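Local coordinates for putative general stress protein 26 (Jannaschia sp., PDB 2QEA) that is not functionally characterised, but probably binds a flavin and may act as an oxidoreductase in the stress response, at residues H7-R12 and G42-I47; D11-V16 and F67-D72. All coordinates share one frame; numbering follows the deposited sequence.

Interaction 1: residues H7-R12 and G42-I47. With CA (calcium ion), chain E.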
loop_
_atom_site.group_PDB
_atom_site.type_symbol
_atom_site.label_atom_id
_atom_site.label_comp_id
_atom_site.label_asym_id
_atom_site.label_seq_id
_atom_site.Cartn_x
_atom_site.Cartn_y
_atom_site.Cartn_z
ATOM N N HIS A 7 -16.507 9.157 5.406
ATOM C CA HIS A 7 -16.069 9.933 6.586
ATOM C C HIS A 7 -14.955 9.212 7.357
ATOM O O HIS A 7 -13.981 9.847 7.757
ATOM C CB HIS A 7 -17.234 10.258 7.541
ATOM C CG HIS A 7 -18.165 11.318 7.034
ATOM N ND1 HIS A 7 -19.441 11.042 6.588
ATOM C CD2 HIS A 7 -18.006 12.657 6.910
ATOM C CE1 HIS A 7 -20.026 12.164 6.210
ATOM N NE2 HIS A 7 -19.177 13.159 6.394
ATOM N N GLU A 8 -15.103 7.896 7.526
ATOM C CA GLU A 8 -14.112 7.058 8.221
ATOM C C GLU A 8 -12.784 6.932 7.456
ATOM O O GLU A 8 -11.735 6.757 8.083
ATOM C CB GLU A 8 -14.697 5.663 8.517
ATOM C CG GLU A 8 -13.882 4.768 9.471
ATOM C CD GLU A 8 -13.761 5.310 10.893
ATOM O OE1 GLU A 8 -14.455 6.280 11.256
ATOM O OE2 GLU A 8 -12.974 4.745 11.674
ATOM N N PHE A 9 -12.836 6.990 6.121
ATOM C CA PHE A 9 -11.625 6.990 5.282
ATOM C C PHE A 9 -10.762 8.221 5.616
ATOM O O PHE A 9 -9.573 8.078 5.910
ATOM C CB PHE A 9 -11.969 6.924 3.775
ATOM C CG PHE A 9 -10.824 7.299 2.867
ATOM C CD1 PHE A 9 -9.866 6.354 2.497
ATOM C CD2 PHE A 9 -10.699 8.612 2.390
ATOM C CE1 PHE A 9 -8.800 6.706 1.658
ATOM C CE2 PHE A 9 -9.638 8.979 1.561
ATOM C CZ PHE A 9 -8.688 8.027 1.190
ATOM N N TRP A 10 -11.376 9.408 5.571
ATOM C CA TRP A 10 -10.690 10.675 5.906
ATOM C C TRP A 10 -10.276 10.726 7.378
ATOM O O TRP A 10 -9.254 11.326 7.718
ATOM C CB TRP A 10 -11.561 11.899 5.598
ATOM C CG TRP A 10 -11.880 12.067 4.153
ATOM C CD1 TRP A 10 -13.093 11.894 3.559
ATOM C CD2 TRP A 10 -10.965 12.416 3.111
ATOM N NE1 TRP A 10 -12.999 12.130 2.212
ATOM C CE2 TRP A 10 -11.705 12.452 1.904
ATOM C CE3 TRP A 10 -9.592 12.711 3.075
ATOM C CZ2 TRP A 10 -11.118 12.769 0.668
ATOM C CZ3 TRP A 10 -9.004 13.032 1.844
ATOM C CH2 TRP A 10 -9.771 13.054 0.657
ATOM N N ASP A 11 -11.088 10.103 8.232
ATOM C CA ASP A 11 -10.832 10.005 9.665
ATOM C C ASP A 11 -9.505 9.282 9.926
ATOM O O ASP A 11 -8.669 9.793 10.671
ATOM C CB ASP A 11 -11.998 9.264 10.351
ATOM C CG ASP A 11 -11.968 9.342 11.859
ATOM O OD1 ASP A 11 -11.085 9.979 12.465
ATOM O OD2 ASP A 11 -12.872 8.756 12.488
ATOM N N ARG A 12 -9.308 8.129 9.290
ATOM C CA ARG A 12 -8.096 7.318 9.488
ATOM C C ARG A 12 -6.887 7.684 8.623
ATOM O O ARG A 12 -5.756 7.403 9.035
ATOM C CB ARG A 12 -8.427 5.841 9.317
ATOM C CG ARG A 12 -9.423 5.362 10.340
ATOM C CD ARG A 12 -9.663 3.906 10.182
ATOM N NE ARG A 12 -10.618 3.393 11.161
ATOM C CZ ARG A 12 -11.060 2.137 11.197
ATOM N NH1 ARG A 12 -10.608 1.220 10.340
ATOM N NH2 ARG A 12 -11.948 1.782 12.125
ATOM N N GLY A 42 -11.384 16.183 1.522
ATOM C CA GLY A 42 -11.592 16.380 0.081
ATOM C C GLY A 42 -10.352 16.187 -0.770
ATOM O O GLY A 42 -10.467 15.721 -1.904
ATOM N N ALA A 43 -9.183 16.563 -0.237
ATOM C CA ALA A 43 -7.897 16.451 -0.943
ATOM C C ALA A 43 -6.788 15.847 -0.067
ATOM O O ALA A 43 -6.787 16.024 1.157
ATOM C CB ALA A 43 -7.469 17.818 -1.449
ATOM N N ILE A 44 -5.859 15.135 -0.717
ATOM C CA ILE A 44 -4.684 14.525 -0.078
ATOM C C ILE A 44 -3.476 15.305 -0.604
ATOM O O ILE A 44 -3.269 15.373 -1.820
ATOM C CB ILE A 44 -4.539 13.022 -0.408
ATOM C CG1 ILE A 44 -5.822 12.252 -0.048
ATOM C CG2 ILE A 44 -3.341 12.436 0.343
ATOM C CD1 ILE A 44 -5.780 10.763 -0.386
ATOM N N TRP A 45 -2.684 15.869 0.312
ATOM C CA TRP A 45 -1.549 16.742 -0.027
ATOM C C TRP A 45 -0.191 16.044 0.101
ATOM O O TRP A 45 0.001 15.228 1.008
ATOM C CB TRP A 45 -1.578 17.987 0.862
ATOM C CG TRP A 45 -2.889 18.724 0.805
ATOM C CD1 TRP A 45 -4.021 18.454 1.525
ATOM C CD2 TRP A 45 -3.203 19.841 -0.027
ATOM N NE1 TRP A 45 -5.016 19.345 1.202
ATOM C CE2 TRP A 45 -4.544 20.208 0.250
ATOM C CE3 TRP A 45 -2.481 20.577 -0.978
ATOM C CZ2 TRP A 45 -5.181 21.282 -0.392
ATOM C CZ3 TRP A 45 -3.111 21.644 -1.619
ATOM C CH2 TRP A 45 -4.451 21.987 -1.322
ATOM N N PHE A 46 0.731 16.371 -0.815
ATOM C CA PHE A 46 2.097 15.817 -0.839
ATOM C C PHE A 46 3.132 16.914 -1.109
ATOM O O PHE A 46 2.910 17.768 -1.968
ATOM C CB PHE A 46 2.248 14.749 -1.932
ATOM C CG PHE A 46 1.232 13.647 -1.862
ATOM C CD1 PHE A 46 1.474 12.496 -1.106
ATOM C CD2 PHE A 46 0.027 13.752 -2.570
ATOM C CE1 PHE A 46 0.522 11.461 -1.045
ATOM C CE2 PHE A 46 -0.928 12.734 -2.518
ATOM C CZ PHE A 46 -0.685 11.585 -1.755
ATOM N N ILE A 47 4.247 16.880 -0.374
ATOM C CA ILE A 47 5.374 17.804 -0.551
ATOM C C ILE A 47 6.462 16.998 -1.271
ATOM O O ILE A 47 6.918 15.978 -0.743
ATOM C CB ILE A 47 5.902 18.342 0.802
ATOM C CG1 ILE A 47 4.800 19.112 1.543
ATOM C CG2 ILE A 47 7.109 19.256 0.585
ATOM C CD1 ILE A 47 5.216 19.642 2.905
HETATM CA CA CA E . -8.920 11.295 12.524
HETATM O O HOH W 1 -6.702 10.541 13.839
#
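Trp10 sets CG anti to its own carbonyl carbon (chi1 -64°), which swings the indole off the helix onto the chain at Gly42, while Ile44 sends CG1 anti to its carbonyl carbon (chi1 -55°), which brings CG1 to the far end of that indole. The six-membered half of the Trp10 ring does the touching. One face lies over the Gly42 backbone, whose N stands 3.5 Å from CZ2, toward the rim of the ring, and CH2 reaches the Gly42 carbonyl carbon at 3.5 Å. Gly42 has a positive phi (132°), where a CB would jam against the preceding carbonyl oxygen, so glycine suits the bend itself. Farther along, Ile44 CG1 meets Trp10 CZ3 at 3.8 Å, approaching neither squarely over the face nor at the edge. Phe9 comes edge-on to the opposite face of the indole, its CE2 standing over the centre 3.8 Å above the plane, and the rim of Phe9 brings CZ to Ile44 CD1 at 4.3 Å. The indole thus lies between the Gly42 backbone and the edge of the phenyl. Replaced by alanine, Trp10 would probably leave a gap between Gly42 and Phe9, with the phenyl freer to turn. One residue on, Asp11 grips a calcium ion through both O (2.4 Å) and OD1 (2.5 Å); Glu14, Asp38 and a water complete the site. Around this contact, helix 2-13 lies beside strand 44-49, Trp10 also packs on Pro121 of strand 114-129, and Phe9 reaches Leu76, Ala78 and Leu80 of strand 76-87.

Interaction 2: residues D11-V16 and F67-D72. With CA (calcium ion), chain E; CA (calcium ion), chain D.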
loop_
_atom_site.group_PDB
_atom_site.type_symbol
_atom_site.label_atom_id
_atom_site.label_comp_id
_atom_site.label_asym_id
_atom_site.label_seq_id
_atom_site.Cartn_x
_atom_site.Cartn_y
_atom_site.Cartn_z
ATOM N N ASP A 11 -11.088 10.103 8.232
ATOM C CA ASP A 11 -10.832 10.005 9.665
ATOM C C ASP A 11 -9.505 9.282 9.926
ATOM O O ASP A 11 -8.669 9.793 10.671
ATOM C CB ASP A 11 -11.998 9.264 10.351
ATOM C CG ASP A 11 -11.968 9.342 11.859
ATOM O OD1 ASP A 11 -11.085 9.979 12.465
ATOM O OD2 ASP A 11 -12.872 8.756 12.488
ATOM N N ARG A 12 -9.308 8.129 9.290
ATOM C CA ARG A 12 -8.096 7.318 9.488
ATOM C C ARG A 12 -6.887 7.684 8.623
ATOM O O ARG A 12 -5.756 7.403 9.035
ATOM C CB ARG A 12 -8.427 5.841 9.317
ATOM C CG ARG A 12 -9.423 5.362 10.340
ATOM C CD ARG A 12 -9.663 3.906 10.182
ATOM N NE ARG A 12 -10.618 3.393 11.161
ATOM C CZ ARG A 12 -11.060 2.137 11.197
ATOM N NH1 ARG A 12 -10.608 1.220 10.340
ATOM N NH2 ARG A 12 -11.948 1.782 12.125
ATOM N N LEU A 13 -7.114 8.306 7.460
ATOM C CA LEU A 13 -6.024 8.685 6.531
ATOM C C LEU A 13 -4.949 9.617 7.123
ATOM O O LEU A 13 -3.800 9.583 6.682
ATOM C CB LEU A 13 -6.592 9.280 5.226
ATOM C CG LEU A 13 -5.636 9.641 4.078
ATOM C CD1 LEU A 13 -4.776 8.457 3.676
ATOM C CD2 LEU A 13 -6.420 10.151 2.884
ATOM N N GLU A 14 -5.326 10.423 8.118
ATOM C CA GLU A 14 -4.399 11.326 8.834
ATOM C C GLU A 14 -3.218 10.610 9.483
ATOM O O GLU A 14 -2.080 11.079 9.393
ATOM C CB GLU A 14 -5.125 12.047 9.959
ATOM C CG GLU A 14 -6.164 13.028 9.515
ATOM C CD GLU A 14 -6.858 13.639 10.691
ATOM O OE1 GLU A 14 -7.397 12.888 11.534
ATOM O OE2 GLU A 14 -6.894 14.883 10.788
ATOM N N ASP A 15 -3.515 9.494 10.153
ATOM C CA ASP A 15 -2.496 8.666 10.820
ATOM C C ASP A 15 -1.704 7.730 9.881
ATOM O O ASP A 15 -0.783 7.051 10.342
ATOM C CB ASP A 15 -3.132 7.858 11.965
ATOM C CG ASP A 15 -3.630 8.736 13.115
ATOM O OD1 ASP A 15 -3.852 9.951 12.922
ATOM O OD2 ASP A 15 -3.806 8.194 14.227
ATOM N N VAL A 16 -2.051 7.694 8.588
ATOM C CA VAL A 16 -1.349 6.873 7.591
ATOM C C VAL A 16 -0.081 7.636 7.175
ATOM O O VAL A 16 -0.169 8.697 6.554
ATOM C CB VAL A 16 -2.247 6.568 6.361
ATOM C CG1 VAL A 16 -1.518 5.703 5.355
ATOM C CG2 VAL A 16 -3.538 5.872 6.801
ATOM N N PHE A 67 -3.832 6.572 -6.201
ATOM C CA PHE A 67 -3.236 6.601 -4.865
ATOM C C PHE A 67 -3.713 5.370 -4.100
ATOM O O PHE A 67 -4.904 5.242 -3.819
ATOM C CB PHE A 67 -3.580 7.891 -4.123
ATOM C CG PHE A 67 -2.904 8.015 -2.782
ATOM C CD1 PHE A 67 -1.506 8.054 -2.698
ATOM C CD2 PHE A 67 -3.654 8.118 -1.603
ATOM C CE1 PHE A 67 -0.861 8.168 -1.455
ATOM C CE2 PHE A 67 -3.022 8.244 -0.355
ATOM C CZ PHE A 67 -1.625 8.275 -0.283
ATOM N N VAL A 68 -2.775 4.474 -3.787
ATOM C CA VAL A 68 -3.058 3.219 -3.098
ATOM C C VAL A 68 -2.579 3.320 -1.650
ATOM O O VAL A 68 -1.458 3.776 -1.401
ATOM C CB VAL A 68 -2.381 2.034 -3.819
ATOM C CG1 VAL A 68 -2.655 0.721 -3.102
ATOM C CG2 VAL A 68 -2.865 1.948 -5.261
ATOM N N VAL A 69 -3.436 2.898 -0.716
ATOM C CA VAL A 69 -3.146 2.888 0.725
ATOM C C VAL A 69 -3.323 1.461 1.263
ATOM O O VAL A 69 -4.229 0.740 0.835
ATOM C CB VAL A 69 -4.085 3.859 1.499
ATOM C CG1 VAL A 69 -3.812 3.821 3.011
ATOM C CG2 VAL A 69 -3.932 5.275 0.981
ATOM N N SER A 70 -2.431 1.064 2.172
ATOM C CA SER A 70 -2.483 -0.239 2.852
ATOM C C SER A 70 -1.770 -0.070 4.195
ATOM O O SER A 70 -0.542 -0.060 4.239
ATOM C CB SER A 70 -1.828 -1.330 1.999
ATOM O OG SER A 70 -1.879 -2.596 2.644
ATOM N N ASP A 71 -2.548 0.101 5.264
ATOM C CA ASP A 71 -2.023 0.371 6.611
ATOM C C ASP A 71 -2.696 -0.548 7.643
ATOM O O ASP A 71 -3.894 -0.410 7.910
ATOM C CB ASP A 71 -2.261 1.857 6.930
ATOM C CG ASP A 71 -1.459 2.357 8.128
ATOM O OD1 ASP A 71 -1.608 1.815 9.245
ATOM O OD2 ASP A 71 -0.707 3.340 7.957
ATOM N N ASP A 72 -1.917 -1.476 8.210
ATOM C CA ASP A 72 -2.404 -2.427 9.228
ATOM C C ASP A 72 -2.682 -1.770 10.583
ATOM O O ASP A 72 -3.643 -2.150 11.258
ATOM C CB ASP A 72 -1.415 -3.597 9.423
ATOM C CG ASP A 72 -1.240 -4.454 8.169
ATOM O OD1 ASP A 72 -2.177 -4.578 7.356
ATOM O OD2 ASP A 72 -0.150 -5.037 8.011
HETATM CA CA CA E . -8.920 11.295 12.524
HETATM CA CA CA D . -7.623 15.292 13.289
HETATM O O HOH W 1 -6.702 10.541 13.839
#
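The type I turn from Leu13 to Val16, where helix 2-13 gives way to the loop, lays Leu13 and Val16 on Phe67, Val69 and Asp71 of strand 63-71, in the antiparallel sheet of this pyridoxamine 5'-phosphate oxidase-like fold. Val16 N-H to Leu13 O closes the turn. Val16 has CG1 anti to its backbone N (chi1 -179°), and this methyl meets Val69 CG1 tip to tip at 3.8 Å; the same CG1 lies 3.6 Å from Asp71 OD2, the two side chains sliding past each other in opposite directions. Leu13 contributes CD1 alone, which comes to the edge of the Phe67 ring, 4.4 Å from CE2, and to Val69 CG2 at a similar separation. Asp71 turns its other oxygen, OD1, to the backbone N of Glu74, so its carboxylate is held in place from the hairpin side while OD2 lies against the hydrocarbon of Val16. On the other side of the turn, Glu14 runs out extended and its carboxylate bridges two calcium ions, OE1 binding one at 2.4 Å and OE2 the other at 2.6 Å; Asp38 also joins both ions. A water that is itself a ligand of the first ion donates to Asp15 OD1 at 3.1 Å, so Asp15 acts from the second shell. This turn therefore has an apolar side fitted to the sheet and an acidic side toward the metals, where the two ions probably offset the repulsion among Asp11, Glu14 and Asp38.

Overall arrangement
Starting from the N terminus, helix 2-13 supplies the first partner of both contacts, residues 7-12 and then 11-16, which overlap at Asp11 and Arg12. Interaction 1 closes a loop of 29 intervening residues onto strand 44-49; interaction 2 closes a longer one, 50 residues, onto strand 63-71. Because the second loop opens and ends later than the first, the two interleave rather than nest. Their centres lie about 8 Å apart and their side chains meet directly: Ile44 CD1 packs on Leu13 CD2 at 3.4 Å, and Phe46 touches Phe67. Together they pack one helix and its following turn against two strands of the same sheet, and both include a ligand of the same calcium ion.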